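PDB 3LOT: uncharacterized protein from Archaeoglobus fulgidus, which probably catalyses the zinc-dependent cleavage of beta-keto acids such as 3-keto-5-aminohexanoate, as a TIM-barrel member of its family. Local coordinates for residues Ala112-Gly117 and Pro171-Tyr176; Met119-His124 and His203-Gly208; Asn183-Phe188 and Asp224-Arg229; Tyr232-Val237 and Val251-Asp256. One frame throughout, in Å; residues are numbered along the deposited sequence. Where two conformers were deposited one is given.

Contact 1: Ala112-Gly117 and Pro171-Tyr176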
# COMPACT_ATOMS: atom_id res chain seq x y z
N ALA D 112 5.66 17.23 26.01
CA ALA D 112 5.18 18.40 25.28
C ALA D 112 5.26 18.16 23.77
O ALA D 112 6.01 17.29 23.32
CB ALA D 112 5.92 19.63 25.65
N THR D 113 4.47 18.89 23.00
CA THR D 113 4.42 18.57 21.59
C THR D 113 5.63 19.19 20.89
O THR D 113 6.17 20.18 21.35
CB THR D 113 3.06 18.92 20.92
OG1 THR D 113 2.79 20.32 20.96
CG2 THR D 113 1.96 18.21 21.64
N PHE D 114 6.01 18.56 19.77
CA PHE D 114 7.27 18.79 19.06
C PHE D 114 6.92 18.54 17.59
O PHE D 114 7.02 17.42 17.13
CB PHE D 114 8.29 17.74 19.55
CG PHE D 114 9.72 18.05 19.25
CD1 PHE D 114 10.18 18.06 17.95
CD2 PHE D 114 10.61 18.26 20.27
CE1 PHE D 114 11.51 18.29 17.68
CE2 PHE D 114 11.96 18.48 20.04
CZ PHE D 114 12.44 18.50 18.73
N ASN D 115 6.49 19.60 16.90
CA ASN D 115 6.10 19.59 15.48
C ASN D 115 7.26 19.44 14.47
O ASN D 115 8.28 20.16 14.53
CB ASN D 115 5.34 20.84 15.23
CG ASN D 115 4.09 20.89 16.08
OD1 ASN D 115 3.07 20.26 15.72
ND2 ASN D 115 4.15 21.61 17.22
N MSE D 116 7.12 18.49 13.56
CA MSE D 116 8.30 17.97 12.82
C MSE D 116 8.52 18.49 11.40
O MSE D 116 9.30 17.89 10.65
CB MSE D 116 8.21 16.45 12.79
CG MSE D 116 8.44 15.83 14.08
SE MSE D 116 10.27 16.10 14.68
CE MSE D 116 11.24 15.66 13.12
N GLY D 117 7.92 19.61 11.04
CA GLY D 117 8.31 20.28 9.79
C GLY D 117 7.61 21.59 9.55
O GLY D 117 6.60 21.86 10.20
N PRO D 171 9.61 14.47 24.13
CA PRO D 171 8.98 14.95 22.92
C PRO D 171 7.86 14.04 22.42
O PRO D 171 8.00 12.82 22.31
CB PRO D 171 10.14 14.96 21.90
CG PRO D 171 11.36 14.80 22.70
CD PRO D 171 11.00 14.05 23.88
N GLU D 172 6.73 14.66 22.11
CA GLU D 172 5.69 13.99 21.36
C GLU D 172 5.75 14.60 19.98
O GLU D 172 5.44 15.78 19.82
CB GLU D 172 4.33 14.23 21.98
CG GLU D 172 3.22 13.56 21.18
CD GLU D 172 1.88 13.67 21.83
OE1 GLU D 172 1.23 14.70 21.64
OE2 GLU D 172 1.43 12.69 22.44
N LEU D 173 6.08 13.78 18.98
CA LEU D 173 6.60 14.28 17.71
C LEU D 173 5.45 14.30 16.75
O LEU D 173 5.04 13.27 16.28
CB LEU D 173 7.71 13.36 17.22
CG LEU D 173 8.93 13.22 18.17
CD1 LEU D 173 9.74 12.02 17.74
CD2 LEU D 173 9.78 14.49 18.12
N GLU D 174 4.97 15.49 16.44
CA GLU D 174 3.74 15.64 15.69
C GLU D 174 4.13 15.57 14.23
O GLU D 174 5.05 16.30 13.80
CB GLU D 174 3.08 16.98 16.00
CG GLU D 174 3.08 17.38 17.48
CD GLU D 174 2.34 16.41 18.39
OE1 GLU D 174 1.48 15.64 17.90
OE2 GLU D 174 2.64 16.42 19.61
N CYS D 175 3.50 14.65 13.51
CA CYS D 175 3.72 14.49 12.10
C CYS D 175 2.42 14.63 11.29
O CYS D 175 1.48 13.89 11.52
CB CYS D 175 4.31 13.13 11.78
SG CYS D 175 5.95 12.86 12.58
N TYR D 176 2.44 15.56 10.34
CA TYR D 176 1.27 15.91 9.53
C TYR D 176 1.39 15.45 8.07
O TYR D 176 0.52 15.78 7.24
CB TYR D 176 1.04 17.42 9.50
CG TYR D 176 0.75 18.09 10.82
CD1 TYR D 176 1.78 18.34 11.72
CD2 TYR D 176 -0.52 18.54 11.13
CE1 TYR D 176 1.55 19.00 12.93
CE2 TYR D 176 -0.79 19.18 12.33
CZ TYR D 176 0.26 19.42 13.23
OH TYR D 176 -0.01 20.03 14.43

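Contact 2: Met119-His124 and His203-Gly208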
# COMPACT_ATOMS: atom_id res chain seq x y z
N MSE D 119 5.25 23.97 7.32
CA MSE D 119 4.13 23.60 6.45
C MSE D 119 3.15 24.76 6.34
O MSE D 119 3.09 25.59 7.23
CB MSE D 119 3.40 22.36 7.03
CG MSE D 119 2.73 22.58 8.36
SE MSE D 119 2.06 21.01 9.27
CE MSE D 119 0.51 20.65 8.14
N ASN D 120 2.33 24.75 5.30
CA ASN D 120 1.09 25.54 5.31
C ASN D 120 0.21 24.89 6.34
O ASN D 120 0.28 23.69 6.57
CB ASN D 120 0.42 25.56 3.95
CG ASN D 120 1.28 26.25 2.89
OD1 ASN D 120 2.19 27.01 3.21
ND2 ASN D 120 0.95 26.04 1.62
N PHE D 121 -0.61 25.69 6.97
CA PHE D 121 -1.55 25.23 7.97
C PHE D 121 -2.68 26.23 7.94
O PHE D 121 -2.61 27.22 8.61
CB PHE D 121 -0.87 25.16 9.34
CG PHE D 121 -1.66 24.38 10.36
CD1 PHE D 121 -3.03 24.62 10.55
CD2 PHE D 121 -1.04 23.44 11.15
CE1 PHE D 121 -3.74 23.90 11.51
CE2 PHE D 121 -1.76 22.73 12.10
CZ PHE D 121 -3.09 22.96 12.28
N ALA D 122 -3.67 25.96 7.08
CA ALA D 122 -4.66 26.93 6.65
C ALA D 122 -6.07 26.54 7.06
O ALA D 122 -6.51 25.41 6.82
CB ALA D 122 -4.57 27.12 5.09
N ILE D 123 -6.75 27.48 7.74
CA ILE D 123 -8.17 27.37 8.12
C ILE D 123 -9.05 28.49 7.61
O ILE D 123 -10.19 28.62 8.01
CB ILE D 123 -8.30 27.26 9.64
CG1 ILE D 123 -7.73 28.50 10.38
CG2 ILE D 123 -7.64 25.95 10.07
CD1 ILE D 123 -7.62 28.29 11.91
N HIS D 124 -8.53 29.28 6.68
CA HIS D 124 -9.34 30.29 6.02
C HIS D 124 -10.64 29.78 5.41
O HIS D 124 -11.58 30.56 5.36
CB HIS D 124 -8.54 31.12 5.00
CG HIS D 124 -8.02 30.34 3.83
ND1 HIS D 124 -6.90 29.53 3.92
CD2 HIS D 124 -8.45 30.24 2.56
CE1 HIS D 124 -6.68 28.96 2.76
NE2 HIS D 124 -7.60 29.38 1.90
N HIS D 203 -4.15 13.94 10.94
CA HIS D 203 -4.79 13.78 9.62
C HIS D 203 -5.88 14.79 9.43
O HIS D 203 -6.75 14.94 10.29
CB HIS D 203 -5.34 12.33 9.51
CG HIS D 203 -4.25 11.30 9.34
ND1 HIS D 203 -3.90 10.77 8.11
CD2 HIS D 203 -3.42 10.73 10.24
CE1 HIS D 203 -2.92 9.91 8.27
NE2 HIS D 203 -2.59 9.88 9.55
N GLY D 204 -5.85 15.47 8.29
CA GLY D 204 -6.93 16.30 7.84
C GLY D 204 -6.66 17.80 7.87
O GLY D 204 -7.58 18.57 7.73
N ILE D 205 -5.43 18.23 8.10
CA ILE D 205 -5.11 19.64 8.05
C ILE D 205 -4.91 20.06 6.59
O ILE D 205 -4.31 19.32 5.78
CB ILE D 205 -3.85 20.01 8.89
CG1 ILE D 205 -4.07 19.66 10.37
CG2 ILE D 205 -3.50 21.50 8.74
CD1 ILE D 205 -5.26 20.27 11.00
N LEU D 206 -5.43 21.25 6.24
CA LEU D 206 -5.19 21.82 4.92
C LEU D 206 -3.74 22.30 4.98
O LEU D 206 -3.44 23.28 5.67
CB LEU D 206 -6.20 22.94 4.60
CG LEU D 206 -6.01 23.73 3.27
CD1 LEU D 206 -5.92 22.80 2.07
CD2 LEU D 206 -7.04 24.80 3.03
N GLY D 207 -2.87 21.62 4.23
CA GLY D 207 -1.43 21.81 4.31
C GLY D 207 -0.72 20.53 4.70
O GLY D 207 0.51 20.43 4.58
N GLY D 208 -1.49 19.55 5.15
CA GLY D 208 -0.99 18.24 5.51
C GLY D 208 -1.69 17.12 4.82
O GLY D 208 -2.48 17.33 3.88
O HOH W 1 -6.88 22.99 8.14

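Contact 3: Asn183-Phe188 and Asp224-Arg229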
# COMPACT_ATOMS: atom_id res chain seq x y z
N ASN D 183 11.52 13.41 8.12
CA ASN D 183 12.25 14.37 8.96
C ASN D 183 12.56 13.74 10.35
O ASN D 183 13.69 13.87 10.87
CB ASN D 183 11.49 15.69 9.17
CG ASN D 183 11.29 16.51 7.88
OD1 ASN D 183 11.81 16.18 6.80
ND2 ASN D 183 10.47 17.60 7.99
N THR D 184 11.55 13.07 10.93
CA THR D 184 11.70 12.40 12.21
C THR D 184 12.82 11.34 12.22
O THR D 184 13.67 11.32 13.15
CB THR D 184 10.37 11.83 12.68
OG1 THR D 184 9.43 12.92 12.79
CG2 THR D 184 10.53 11.07 14.01
N ALA D 185 12.85 10.50 11.18
CA ALA D 185 13.90 9.50 11.01
C ALA D 185 15.28 10.13 10.97
O ALA D 185 16.20 9.67 11.62
CB ALA D 185 13.70 8.68 9.75
N PHE D 186 15.38 11.22 10.22
CA PHE D 186 16.65 11.91 10.08
C PHE D 186 17.15 12.43 11.42
O PHE D 186 18.31 12.22 11.75
CB PHE D 186 16.52 13.03 9.05
CG PHE D 186 17.70 13.95 8.99
CD1 PHE D 186 18.83 13.62 8.26
CD2 PHE D 186 17.68 15.17 9.64
CE1 PHE D 186 19.92 14.50 8.17
CE2 PHE D 186 18.74 16.04 9.55
CZ PHE D 186 19.86 15.71 8.82
N MSE D 187 16.29 13.11 12.17
CA MSE D 187 16.67 13.67 13.48
C MSE D 187 17.00 12.59 14.50
O MSE D 187 17.90 12.76 15.34
CB MSE D 187 15.55 14.55 14.03
CG MSE D 187 15.26 15.87 13.25
SE MSE D 187 16.80 17.03 13.16
CE MSE D 187 16.71 17.60 15.02
N PHE D 188 16.29 11.47 14.40
CA PHE D 188 16.60 10.27 15.20
C PHE D 188 17.95 9.73 14.82
O PHE D 188 18.80 9.59 15.68
CB PHE D 188 15.47 9.23 15.02
CG PHE D 188 15.76 7.85 15.57
CD1 PHE D 188 16.25 7.67 16.84
CD2 PHE D 188 15.42 6.72 14.82
CE1 PHE D 188 16.48 6.38 17.34
CE2 PHE D 188 15.65 5.44 15.32
CZ PHE D 188 16.17 5.28 16.59
N ASP D 224 7.35 2.58 10.62
CA ASP D 224 7.91 1.23 10.80
C ASP D 224 9.20 1.05 9.99
O ASP D 224 10.23 0.56 10.52
CB ASP D 224 6.92 0.15 10.36
CG ASP D 224 5.76 -0.07 11.32
OD1 ASP D 224 5.76 0.46 12.46
OD2 ASP D 224 4.82 -0.83 10.92
N ARG D 225 9.17 1.45 8.73
CA ARG D 225 10.26 1.14 7.83
C ARG D 225 11.46 2.07 8.00
O ARG D 225 12.57 1.65 7.75
CB ARG D 225 9.77 1.21 6.40
CG ARG D 225 10.74 0.68 5.40
CD ARG D 225 10.14 0.79 4.00
NE ARG D 225 9.71 2.16 3.69
CZ ARG D 225 10.53 3.12 3.21
NH1 ARG D 225 11.83 2.90 3.00
NH2 ARG D 225 10.04 4.32 2.96
N LEU D 226 11.23 3.33 8.34
CA LEU D 226 12.35 4.29 8.59
C LEU D 226 12.92 4.22 9.99
O LEU D 226 14.11 4.38 10.16
CB LEU D 226 11.93 5.72 8.31
CG LEU D 226 11.40 5.98 6.90
CD1 LEU D 226 11.10 7.49 6.77
CD2 LEU D 226 12.43 5.55 5.83
N ILE D 227 12.06 3.98 10.98
CA ILE D 227 12.40 4.15 12.41
C ILE D 227 12.59 2.80 13.08
O ILE D 227 13.57 2.59 13.78
CB ILE D 227 11.34 5.04 13.13
CG1 ILE D 227 11.45 6.48 12.58
CG2 ILE D 227 11.48 4.94 14.65
CD1 ILE D 227 10.21 7.35 12.79
N GLY D 228 11.72 1.87 12.72
CA GLY D 228 11.70 0.52 13.22
C GLY D 228 10.63 0.40 14.28
O GLY D 228 10.59 1.21 15.22
N ARG D 229 9.81 -0.62 14.15
CA ARG D 229 8.69 -0.86 15.06
C ARG D 229 9.11 -0.83 16.53
O ARG D 229 8.41 -0.26 17.38
CB ARG D 229 8.09 -2.22 14.78
CG ARG D 229 7.38 -2.37 13.43
CD ARG D 229 7.06 -3.86 13.19
NE ARG D 229 6.01 -4.10 12.18
CZ ARG D 229 6.17 -4.08 10.85
NH1 ARG D 229 7.36 -3.78 10.30
NH2 ARG D 229 5.13 -4.34 10.04

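Contact 4: Tyr232-Val237 and Val251-Asp256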
# COMPACT_ATOMS: atom_id res chain seq x y z
N TYR D 232 9.54 2.98 18.36
CA TYR D 232 8.56 4.06 18.61
C TYR D 232 7.21 3.54 19.06
O TYR D 232 6.90 2.38 18.89
CB TYR D 232 8.38 4.97 17.39
CG TYR D 232 7.47 4.41 16.32
CD1 TYR D 232 7.90 3.35 15.49
CD2 TYR D 232 6.22 4.94 16.10
CE1 TYR D 232 7.08 2.85 14.51
CE2 TYR D 232 5.38 4.43 15.09
CZ TYR D 232 5.82 3.38 14.31
OH TYR D 232 5.01 2.84 13.33
N THR D 233 6.42 4.43 19.68
CA THR D 233 4.98 4.24 19.85
C THR D 233 4.26 5.42 19.18
O THR D 233 4.86 6.47 18.90
CB THR D 233 4.56 4.08 21.34
OG1 THR D 233 4.64 5.34 22.01
CG2 THR D 233 5.42 3.04 22.05
N TRP D 234 2.98 5.25 18.90
CA TRP D 234 2.25 6.27 18.14
C TRP D 234 0.80 6.43 18.57
O TRP D 234 0.17 5.51 19.08
CB TRP D 234 2.31 5.98 16.64
CG TRP D 234 1.65 4.69 16.22
CD1 TRP D 234 2.16 3.43 16.35
CD2 TRP D 234 0.38 4.54 15.59
NE1 TRP D 234 1.27 2.50 15.87
CE2 TRP D 234 0.18 3.16 15.37
CE3 TRP D 234 -0.59 5.43 15.19
CZ2 TRP D 234 -0.99 2.66 14.80
CZ3 TRP D 234 -1.71 4.95 14.56
CH2 TRP D 234 -1.91 3.56 14.39
N SER D 235 0.32 7.64 18.36
CA SER D 235 -1.06 8.03 18.54
C SER D 235 -1.51 8.67 17.24
O SER D 235 -0.70 9.01 16.36
CB SER D 235 -1.15 9.05 19.70
OG SER D 235 -2.49 9.45 19.99
N LEU D 236 -2.79 8.89 17.13
CA LEU D 236 -3.38 9.50 15.94
C LEU D 236 -4.50 10.48 16.29
O LEU D 236 -5.20 10.28 17.31
CB LEU D 236 -3.90 8.42 15.02
CG LEU D 236 -4.70 8.81 13.76
CD1 LEU D 236 -4.47 7.78 12.65
CD2 LEU D 236 -6.17 9.02 14.09
N VAL D 237 -4.61 11.53 15.47
CA VAL D 237 -5.67 12.53 15.44
C VAL D 237 -6.36 12.50 14.08
O VAL D 237 -5.70 12.67 13.03
CB VAL D 237 -5.12 13.95 15.57
CG1 VAL D 237 -6.26 15.00 15.45
CG2 VAL D 237 -4.35 14.11 16.90
N VAL D 251 -6.71 2.31 16.92
CA VAL D 251 -6.78 1.27 17.94
C VAL D 251 -6.72 -0.13 17.33
O VAL D 251 -6.05 -1.02 17.86
CB VAL D 251 -8.00 1.45 18.87
CG1 VAL D 251 -8.19 0.24 19.79
CG2 VAL D 251 -7.80 2.71 19.71
N ILE D 252 -7.40 -0.32 16.20
CA ILE D 252 -7.41 -1.60 15.53
C ILE D 252 -5.96 -1.92 15.08
O ILE D 252 -5.53 -3.08 15.08
CB ILE D 252 -8.40 -1.58 14.33
CG1 ILE D 252 -9.85 -1.58 14.85
CG2 ILE D 252 -8.18 -2.79 13.38
CD1 ILE D 252 -10.85 -1.17 13.83
N MSE D 253 -5.21 -0.90 14.70
CA MSE D 253 -3.84 -1.07 14.21
C MSE D 253 -2.85 -1.13 15.35
O MSE D 253 -1.66 -1.17 15.12
CB MSE D 253 -3.45 0.10 13.29
CG MSE D 253 -4.24 0.17 11.99
SE MSE D 253 -3.98 1.80 11.02
CE MSE D 253 -2.04 1.81 10.90
N GLY D 254 -3.31 -1.08 16.58
CA GLY D 254 -2.39 -1.23 17.71
C GLY D 254 -1.86 0.11 18.22
O GLY D 254 -1.05 0.11 19.13
N GLY D 255 -2.35 1.22 17.67
CA GLY D 255 -2.02 2.55 18.11
C GLY D 255 -2.85 3.10 19.28
O GLY D 255 -3.83 2.50 19.73
N ASP D 256 -2.43 4.27 19.73
CA ASP D 256 -3.15 5.06 20.70
C ASP D 256 -3.96 6.12 19.97
O ASP D 256 -3.80 6.35 18.76
CB ASP D 256 -2.17 5.68 21.70
CG ASP D 256 -1.44 4.63 22.53
OD1 ASP D 256 -2.09 3.66 22.95
OD2 ASP D 256 -0.21 4.76 22.73
O HOH W 2 1.41 -0.30 16.15

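Contact 1: Ala112-Gly117 and Pro171-Tyr176
With CG swung opposite its backbone N (chi1 -163°), F114 lays its ring alongside P171 and L173 on one face of the sheet. On the same face L173 sends CG beside its own N (chi1 -60°), which brings CD2 to 3.6 Å from F114 CD1, while P171 CB lies 3.7 Å from F114 CD2. Selenomethionine M116 sets its SE 3.8 Å from L173 CD2. The backbones run parallel in register: E172 N donates to A112 O at 3.0 Å, and E174 N comes to F114 O at 2.9 Å from well above the carbonyl plane. M116 N closes the ladder on E174 O, whereas F114 N to E172 O is a weak, bent bond. These are neighbouring strands of the TIM barrel. The F114 side faces the outer helices 154-166 and 178-189, and F164 meets the F114 ring edge-to-face; the T113, N115, E172 and E174 side looks inward, with T113 about 3 Å from the zinc ligand H50, side chain to side chain. Trimming F114 to an alanine is likely to leave a gap beside P171 and L173 and F164 without its ring partner. On the inner side, N115 OD1 takes a weak bond of 3.3 Å from Y176 OH, lying in the plane of the tyrosine ring at its edge, with the amide turned 29° from that ring.

Contact 2: Met119-His124 and His203-Gly208
A122 N donates to L206 O at 3.0 Å in a nearly straight bond (165°), where the type II turn I205-G208 comes up against the extended run after strand 119-120. A water adds a second link, donating to A122 O and accepting from L206 N. Among the side chains, I205 CG2 sits squarely over the face of the F121 ring, 3.6 Å from its centroid and 8° off the normal, while I205 CD1 reaches the ring atom CZ. F121 gets there by turning CG opposite its backbone N (chi1 -166°). Selenomethionine M119 curls its CE to 3.6 Å from G207 O, and A122 CB meets L206 CD2 more loosely at 4.0 Å. F154 of the second subunit packs on A122, H124 and L206, and S118 of that subunit bonds N120 OD1, which places this loop contact at a subunit interface. Having no side chain, G207 can bring its CA to 3.4 Å from N120 O. That carbonyl is buried and has no hydrogen-bond partner, so the C-H···O approach is a modest substitute: polar grip rests on one direct bond and one water, the remainder on apolar packing, chiefly I205 over F121.

Contact 3: Asn183-Phe188 and Asp224-Arg229
A185 and L226 make the tightest of the apolar contacts, CB against CB at 3.7 Å, with L226 CD1 also near the alanine methyl. I227 lies next to them. Its CG1 stands beside the backbone N (chi1 -68°), which carries the branch back toward helix 178-189: CG1 comes to 4.2 Å from A185 CA, and the terminal CD1 to 3.9 Å from T184 CG2, the two side chains meeting at a slant. T184 presents only its methyl here, because OG1 bonds Q180 O one turn earlier in its own helix. The aromatic contribution is F188, whose CE2 edge points at I227 O (3.8 Å), the oxygen lying close to the ring plane.

Polar bonds stay within each segment or go elsewhere. G228, with positive phi, leaves the end of helix 213-226 and gives a weak bond back to D224 O. R229 NH2 lies a long 3.6 Å from D224 OD2, the oxygen over the guanidinium face, a pairing of charges without a directed N-H, while K220 makes a salt bridge to the same oxygen. This is side-by-side packing of two successive outer helices of the barrel, both over strand 197-203, where L199 touches T184 and I227. With mostly apolar groups meeting, and a ring edge at I227 O, the contact probably owes more to shape and burial than to directional bonds.

Contact 4: Tyr232-Val237 and Val251-Asp256
W234 O accepts the N-H of D256 at 3.0 Å, the bond straight (168°) and in the carbonyl plane. D256 O in turn receives a weak bond from L236 N at 3.2 Å, and S235 CA approaches it as a C-H donor. The D256 carboxylate turns elsewhere: R198 and R3 both make salt bridges to OD2, and I9 N bonds OD1. The contact belongs to a beta-alpha-beta unit of the barrel, in which strand 232-238 leads through helix 243-252 to the parallel strand 256-259. That helix ends in a Schellman motif at G254, after which the chain passes across W234. With CG tucked between backbone N and carbonyl carbon (chi1 63°), the indole turns one face to G255, whose CA stands 3.7 Å from the centroid of the six-membered ring and toward its rim. Selenomethionine M253 comes from another direction, its CB in the ring plane at the edge, 3.9 Å from W234 CZ2. A leucine at W234 would probably strip G255 of its flat support and leave a water without the NE1 donor that now holds it at 2.8 Å. The same water makes a weak bond to M253 O, while F201 meets the indole with its ring at about 30°.

Overall arrangement
Contacts 1 and 4 lie on one barrel sheet, their centres 15 Å apart, strand 197-203 between them. Contact 3 packs outside it: M116 O of contact 1 takes N183 ND2 at 2.9 Å, and D224 OD1 is 2.6 Å from Y232 OH of contact 4. Contact 2 belongs to the loops beyond the strand ends; Y176 CE2 meets F121 CE2 at 3.7 Å, and H203 N reaches V237 O at 2.9 Å. Zinc, bound by H50, H52 and E262, lies about 5 Å from the T113 side chain, 8 Å from that of F121 and 12 Å from that of S235. T113 and N115 bond an unidentified ligand, consistent with a pocket there, while contact 3 is remote.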